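Local atomic coordinates of xylan esterase, putative, AXE2C (Cellvibrio japonicus, PDB entry 2WAA), a protein that removes acetyl groups from xylan and glucomannan as a family 2 carbohydrate esterase, contributing to the breakdown of plant cell wall polysaccharides. Residues R25-Y38 / F205-W219. Sequence-based numbering, arbitrary orientation.
Sequences RTHINDDASLTFGY and FYQFTLGDTGQAPQW
The guanidinium of R25 lies flat on the indole of W219 and turns its edge to the carbonyls of the turn F205-F208. The planes of guanidinium and indole are 7° apart, with R25 CZ 3.7 Å from the centroid of the five-membered ring, a cation-pi stack; farther back, R25 CG sits squarely over the six-membered ring in a CH-pi contact. The chain is extended from CG to NE, which lets one side chain span both rings. At its end, R25 NH1 and NH2 together grip Y206 O, and R25 NH1 also donates to F208 O at 2.9 Å. All three bonds lie near the guanidinium plane, so the stack and the carbonyls together fix its rotation.

Beside it, Y38 OH donates to F205 O at 2.8 Å, from the face of that carbonyl opposite the one used by F208 N, which closes the type I turn. The Y38 ring turns its edge to F208 O. Toward the hairpin, L210 CD2 rests against T35 CG2 at 3.6 Å, while P217 CB meets the imidazole of H27 obliquely. One water joins R25 O and T209 O to G37 N; a second links H27 ND1 with T209 OG1.

The contact couples the hairpin of strands 27-28 and 34-36, in the N-terminal beta-sheet region, to the loop between helix 202-205 and strand 228-231 of the SGNH-type esterase part. V182 of strand 177-183, an outermost strand of the parallel sheet, touches R25, Y38 and F205, whereas strand 112-119 pairs with strand 34-36.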
loop_
_atom_site.group_PDB
_atom_site.type_symbol
_atom_site.label_atom_id
_atom_site.label_comp_id
_atom_site.label_asym_id
_atom_site.label_seq_id
_atom_site.Cartn_x
_atom_site.Cartn_y
_atom_site.Cartn_z
ATOM N N ARG A 25 -0.297 7.487 -1.410
ATOM C CA ARG A 25 0.585 8.637 -1.297
ATOM C C ARG A 25 1.380 8.981 -2.561
ATOM O O ARG A 25 2.102 8.131 -3.111
ATOM C CB ARG A 25 1.568 8.407 -0.154
ATOM C CG ARG A 25 0.830 8.354 1.193
ATOM C CD ARG A 25 1.817 8.355 2.383
ATOM N NE ARG A 25 1.131 8.256 3.668
ATOM C CZ ARG A 25 1.765 8.251 4.847
ATOM N NH1 ARG A 25 3.068 8.396 4.901
ATOM N NH2 ARG A 25 1.086 8.143 5.985
ATOM N N THR A 26 1.279 10.238 -2.986
ATOM C CA THR A 26 2.067 10.726 -4.120
ATOM C C THR A 26 2.736 12.069 -3.759
ATOM O O THR A 26 2.209 12.845 -2.947
ATOM C CB THR A 26 1.178 10.936 -5.377
ATOM O OG1 THR A 26 0.156 11.920 -5.090
ATOM C CG2 THR A 26 0.537 9.598 -5.808
ATOM N N HIS A 27 3.885 12.341 -4.379
ATOM C CA HIS A 27 4.553 13.632 -4.244
ATOM C C HIS A 27 4.305 14.416 -5.548
ATOM O O HIS A 27 4.494 13.875 -6.633
ATOM C CB HIS A 27 6.039 13.438 -4.063
ATOM C CG HIS A 27 6.753 14.734 -3.842
ATOM N ND1 HIS A 27 6.658 15.425 -2.658
ATOM C CD2 HIS A 27 7.488 15.506 -4.681
ATOM C CE1 HIS A 27 7.350 16.554 -2.755
ATOM N NE2 HIS A 27 7.863 16.625 -3.970
ATOM N N ILE A 28 3.825 15.656 -5.428
ATOM C CA ILE A 28 3.510 16.453 -6.604
ATOM C C ILE A 28 4.753 17.278 -6.930
ATOM O O ILE A 28 5.204 18.113 -6.089
ATOM C CB ILE A 28 2.363 17.406 -6.326
ATOM C CG1 ILE A 28 1.117 16.613 -5.897
ATOM C CG2 ILE A 28 2.044 18.259 -7.606
ATOM C CD1 ILE A 28 -0.048 17.538 -5.480
ATOM N N ASN A 29 5.371 16.986 -8.079
ATOM C CA ASN A 29 6.579 17.725 -8.471
ATOM C C ASN A 29 6.281 19.075 -9.101
ATOM O O ASN A 29 5.155 19.355 -9.470
ATOM C CB ASN A 29 7.447 16.916 -9.425
ATOM C CG ASN A 29 7.863 15.602 -8.829
ATOM O OD1 ASN A 29 8.507 15.565 -7.779
ATOM N ND2 ASN A 29 7.504 14.519 -9.485
ATOM N N ASP A 30 7.313 19.905 -9.260
ATOM C CA ASP A 30 7.070 21.257 -9.792
ATOM C C ASP A 30 6.574 21.230 -11.241
ATOM O O ASP A 30 5.889 22.179 -11.689
ATOM C CB ASP A 30 8.346 22.097 -9.754
ATOM C CG ASP A 30 8.774 22.480 -8.342
ATOM O OD1 ASP A 30 7.976 22.374 -7.376
ATOM O OD2 ASP A 30 9.944 22.905 -8.209
ATOM N N ASP A 31 6.908 20.187 -11.978
ATOM C CA ASP A 31 6.434 20.070 -13.392
ATOM C C ASP A 31 5.075 19.376 -13.484
ATOM O O ASP A 31 4.644 18.989 -14.567
ATOM C CB ASP A 31 7.439 19.324 -14.210
ATOM C CG ASP A 31 7.568 17.867 -13.774
ATOM O OD1 ASP A 31 6.968 17.484 -12.727
ATOM O OD2 ASP A 31 8.259 17.124 -14.467
ATOM N N ALA A 32 4.415 19.242 -12.337
ATOM C CA ALA A 32 3.059 18.614 -12.228
ATOM C C ALA A 32 3.034 17.107 -12.487
ATOM O O ALA A 32 1.943 16.513 -12.660
ATOM C CB ALA A 32 2.004 19.355 -13.130
ATOM N N SER A 33 4.214 16.470 -12.503
ATOM C CA SER A 33 4.265 14.998 -12.475
ATOM C C SER A 33 3.992 14.524 -11.040
ATOM O O SER A 33 4.088 15.327 -10.082
ATOM C CB SER A 33 5.614 14.489 -13.000
ATOM O OG SER A 33 6.662 14.933 -12.142
ATOM N N LEU A 34 3.659 13.235 -10.888
ATOM C CA LEU A 34 3.516 12.600 -9.568
ATOM C C LEU A 34 4.561 11.527 -9.431
ATOM O O LEU A 34 4.828 10.756 -10.358
ATOM C CB LEU A 34 2.141 11.924 -9.431
ATOM C CG LEU A 34 0.964 12.878 -9.531
ATOM C CD1 LEU A 34 -0.298 11.937 -9.422
ATOM C CD2 LEU A 34 1.080 13.891 -8.409
ATOM N N THR A 35 5.128 11.461 -8.229
ATOM C CA THR A 35 6.087 10.410 -7.909
ATOM C C THR A 35 5.578 9.645 -6.690
ATOM O O THR A 35 5.018 10.248 -5.766
ATOM C CB THR A 35 7.497 11.015 -7.653
ATOM O OG1 THR A 35 7.918 11.726 -8.827
ATOM C CG2 THR A 35 8.506 9.906 -7.419
ATOM N N PHE A 36 5.764 8.335 -6.721
ATOM C CA PHE A 36 5.293 7.503 -5.643
ATOM C C PHE A 36 6.168 6.289 -5.421
ATOM O O PHE A 36 6.859 5.804 -6.340
ATOM C CB PHE A 36 3.821 7.098 -5.899
ATOM C CG PHE A 36 3.534 6.650 -7.308
ATOM C CD1 PHE A 36 3.603 5.298 -7.670
ATOM C CD2 PHE A 36 3.194 7.591 -8.279
ATOM C CE1 PHE A 36 3.357 4.882 -8.965
ATOM C CE2 PHE A 36 2.922 7.187 -9.602
ATOM C CZ PHE A 36 3.013 5.817 -9.938
ATOM N N GLY A 37 6.145 5.803 -4.168
ATOM C CA GLY A 37 6.999 4.710 -3.766
ATOM C C GLY A 37 6.253 3.593 -3.029
ATOM O O GLY A 37 6.697 2.458 -3.073
ATOM N N TYR A 38 5.179 3.914 -2.312
ATOM C CA TYR A 38 4.461 2.864 -1.574
ATOM C C TYR A 38 3.679 1.972 -2.529
ATOM O O TYR A 38 3.250 2.424 -3.571
ATOM C CB TYR A 38 3.523 3.461 -0.524
ATOM C CG TYR A 38 4.281 3.977 0.669
ATOM C CD1 TYR A 38 4.947 3.097 1.538
ATOM C CD2 TYR A 38 4.374 5.347 0.915
ATOM C CE1 TYR A 38 5.657 3.579 2.627
ATOM C CE2 TYR A 38 5.090 5.834 2.039
ATOM C CZ TYR A 38 5.738 4.936 2.860
ATOM O OH TYR A 38 6.429 5.379 3.993
ATOM N N PHE A 205 8.959 6.175 8.881
ATOM C CA PHE A 205 8.485 6.217 7.482
ATOM C C PHE A 205 7.007 6.500 7.358
ATOM O O PHE A 205 6.550 6.902 6.293
ATOM C CB PHE A 205 8.948 5.013 6.604
ATOM C CG PHE A 205 8.348 3.666 7.003
ATOM C CD1 PHE A 205 7.037 3.311 6.636
ATOM C CD2 PHE A 205 9.126 2.730 7.709
ATOM C CE1 PHE A 205 6.498 2.046 7.018
ATOM C CE2 PHE A 205 8.597 1.466 8.096
ATOM C CZ PHE A 205 7.278 1.129 7.727
ATOM N N TYR A 206 6.254 6.300 8.430
ATOM C CA TYR A 206 4.849 6.692 8.444
ATOM C C TYR A 206 4.708 8.205 8.142
ATOM O O TYR A 206 3.653 8.667 7.700
ATOM C CB TYR A 206 4.246 6.380 9.808
ATOM C CG TYR A 206 3.068 7.246 10.182
ATOM C CD1 TYR A 206 1.805 6.982 9.698
ATOM C CD2 TYR A 206 3.231 8.303 11.070
ATOM C CE1 TYR A 206 0.688 7.782 10.089
ATOM C CE2 TYR A 206 2.152 9.111 11.458
ATOM C CZ TYR A 206 0.887 8.839 10.955
ATOM O OH TYR A 206 -0.170 9.640 11.351
ATOM N N GLN A 207 5.782 8.966 8.394
ATOM C CA GLN A 207 5.749 10.402 8.148
ATOM C C GLN A 207 6.100 10.796 6.717
ATOM O O GLN A 207 5.970 11.969 6.371
ATOM C CB GLN A 207 6.735 11.154 9.097
ATOM C CG GLN A 207 6.407 11.026 10.623
ATOM C CD GLN A 207 5.078 11.702 11.095
ATOM O OE1 GLN A 207 4.333 12.359 10.319
ATOM N NE2 GLN A 207 4.750 11.498 12.401
ATOM N N PHE A 208 6.538 9.849 5.890
ATOM C CA PHE A 208 7.133 10.206 4.598
ATOM C C PHE A 208 6.174 9.965 3.471
ATOM O O PHE A 208 5.472 8.956 3.440
ATOM C CB PHE A 208 8.355 9.309 4.341
ATOM C CG PHE A 208 9.449 9.439 5.374
ATOM C CD1 PHE A 208 9.602 10.627 6.081
ATOM C CD2 PHE A 208 10.353 8.401 5.565
ATOM C CE1 PHE A 208 10.649 10.760 7.010
ATOM C CE2 PHE A 208 11.394 8.533 6.506
ATOM C CZ PHE A 208 11.538 9.690 7.197
ATOM N N THR A 209 6.168 10.851 2.484
ATOM C CA THR A 209 5.330 10.566 1.330
ATOM C C THR A 209 5.875 9.379 0.532
ATOM O O THR A 209 5.117 8.556 -0.042
ATOM C CB THR A 209 5.323 11.798 0.418
ATOM O OG1 THR A 209 4.739 12.888 1.147
ATOM C CG2 THR A 209 4.513 11.538 -0.858
ATOM N N LEU A 210 7.202 9.345 0.414
ATOM C CA LEU A 210 7.901 8.216 -0.211
ATOM C C LEU A 210 9.352 8.312 0.227
ATOM O O LEU A 210 9.755 9.359 0.710
ATOM C CB LEU A 210 7.833 8.332 -1.740
ATOM C CG LEU A 210 8.279 9.680 -2.388
ATOM C CD1 LEU A 210 9.777 9.928 -2.309
ATOM C CD2 LEU A 210 7.838 9.742 -3.874
ATOM N N GLY A 211 10.141 7.256 0.042
ATOM C CA GLY A 211 11.563 7.313 0.365
ATOM C C GLY A 211 11.832 7.246 1.851
ATOM O O GLY A 211 10.908 7.282 2.653
ATOM N N ASP A 212 13.087 7.167 2.267
ATOM C CA ASP A 212 13.282 7.298 3.708
ATOM C C ASP A 212 14.561 8.002 4.135
ATOM O O ASP A 212 15.004 7.849 5.307
ATOM C CB ASP A 212 13.183 5.941 4.425
ATOM C CG ASP A 212 14.332 5.037 4.082
ATOM O OD1 ASP A 212 15.058 5.338 3.100
ATOM O OD2 ASP A 212 14.504 4.047 4.785
ATOM N N THR A 213 15.136 8.791 3.232
ATOM C CA THR A 213 16.383 9.520 3.599
ATOM C C THR A 213 16.097 10.790 4.385
ATOM O O THR A 213 14.939 11.120 4.703
ATOM C CB THR A 213 17.164 9.959 2.366
ATOM O OG1 THR A 213 16.409 10.967 1.665
ATOM C CG2 THR A 213 17.462 8.744 1.463
ATOM N N GLY A 214 17.158 11.547 4.651
ATOM C CA GLY A 214 16.981 12.820 5.320
ATOM C C GLY A 214 16.191 13.755 4.419
ATOM O O GLY A 214 15.594 14.738 4.880
ATOM N N GLN A 215 16.175 13.448 3.124
ATOM C CA GLN A 215 15.452 14.313 2.187
ATOM C C GLN A 215 14.095 13.751 1.716
ATOM O O GLN A 215 13.519 14.252 0.739
ATOM C CB GLN A 215 16.351 14.667 0.995
ATOM C CG GLN A 215 16.459 13.569 -0.040
ATOM C CD GLN A 215 17.914 13.228 -0.397
ATOM O OE1 GLN A 215 18.761 14.122 -0.555
ATOM N NE2 GLN A 215 18.212 11.920 -0.515
ATOM N N ALA A 216 13.576 12.716 2.387
ATOM C CA ALA A 216 12.234 12.232 2.042
ATOM C C ALA A 216 11.204 13.320 2.358
ATOM O O ALA A 216 11.192 13.859 3.438
ATOM C CB ALA A 216 11.913 10.921 2.809
ATOM N N PRO A 217 10.304 13.607 1.419
ATOM C CA PRO A 217 9.203 14.547 1.640
ATOM C C PRO A 217 8.251 14.121 2.760
ATOM O O PRO A 217 7.880 12.930 2.829
ATOM C CB PRO A 217 8.468 14.590 0.301
ATOM C CG PRO A 217 9.088 13.565 -0.562
ATOM C CD PRO A 217 10.214 12.875 0.144
ATOM N N GLN A 218 7.856 15.094 3.593
ATOM C CA GLN A 218 6.850 14.927 4.635
ATOM C C GLN A 218 5.474 14.797 4.041
ATOM O O GLN A 218 5.025 15.615 3.228
ATOM C CB GLN A 218 6.816 16.103 5.603
ATOM C CG GLN A 218 8.030 16.162 6.514
ATOM C CD GLN A 218 7.999 15.040 7.522
ATOM O OE1 GLN A 218 7.049 14.895 8.282
ATOM N NE2 GLN A 218 9.025 14.215 7.501
ATOM N N TRP A 219 4.802 13.747 4.452
ATOM C CA TRP A 219 3.400 13.533 4.095
ATOM C C TRP A 219 2.491 14.391 4.969
ATOM O O TRP A 219 2.467 14.260 6.233
ATOM C CB TRP A 219 3.028 12.033 4.243
ATOM C CG TRP A 219 1.597 11.761 3.959
ATOM C CD1 TRP A 219 0.615 11.463 4.879
ATOM C CD2 TRP A 219 0.961 11.777 2.683
ATOM N NE1 TRP A 219 -0.592 11.280 4.240
ATOM C CE2 TRP A 219 -0.407 11.470 2.891
ATOM C CE3 TRP A 219 1.412 12.026 1.380
ATOM C CZ2 TRP A 219 -1.325 11.416 1.853
ATOM C CZ3 TRP A 219 0.511 11.972 0.341
ATOM C CH2 TRP A 219 -0.855 11.654 0.583
HETATM O O HOH W 1 4.366 6.894 -2.177
HETATM O O HOH W 2 4.867 15.083 -0.472
#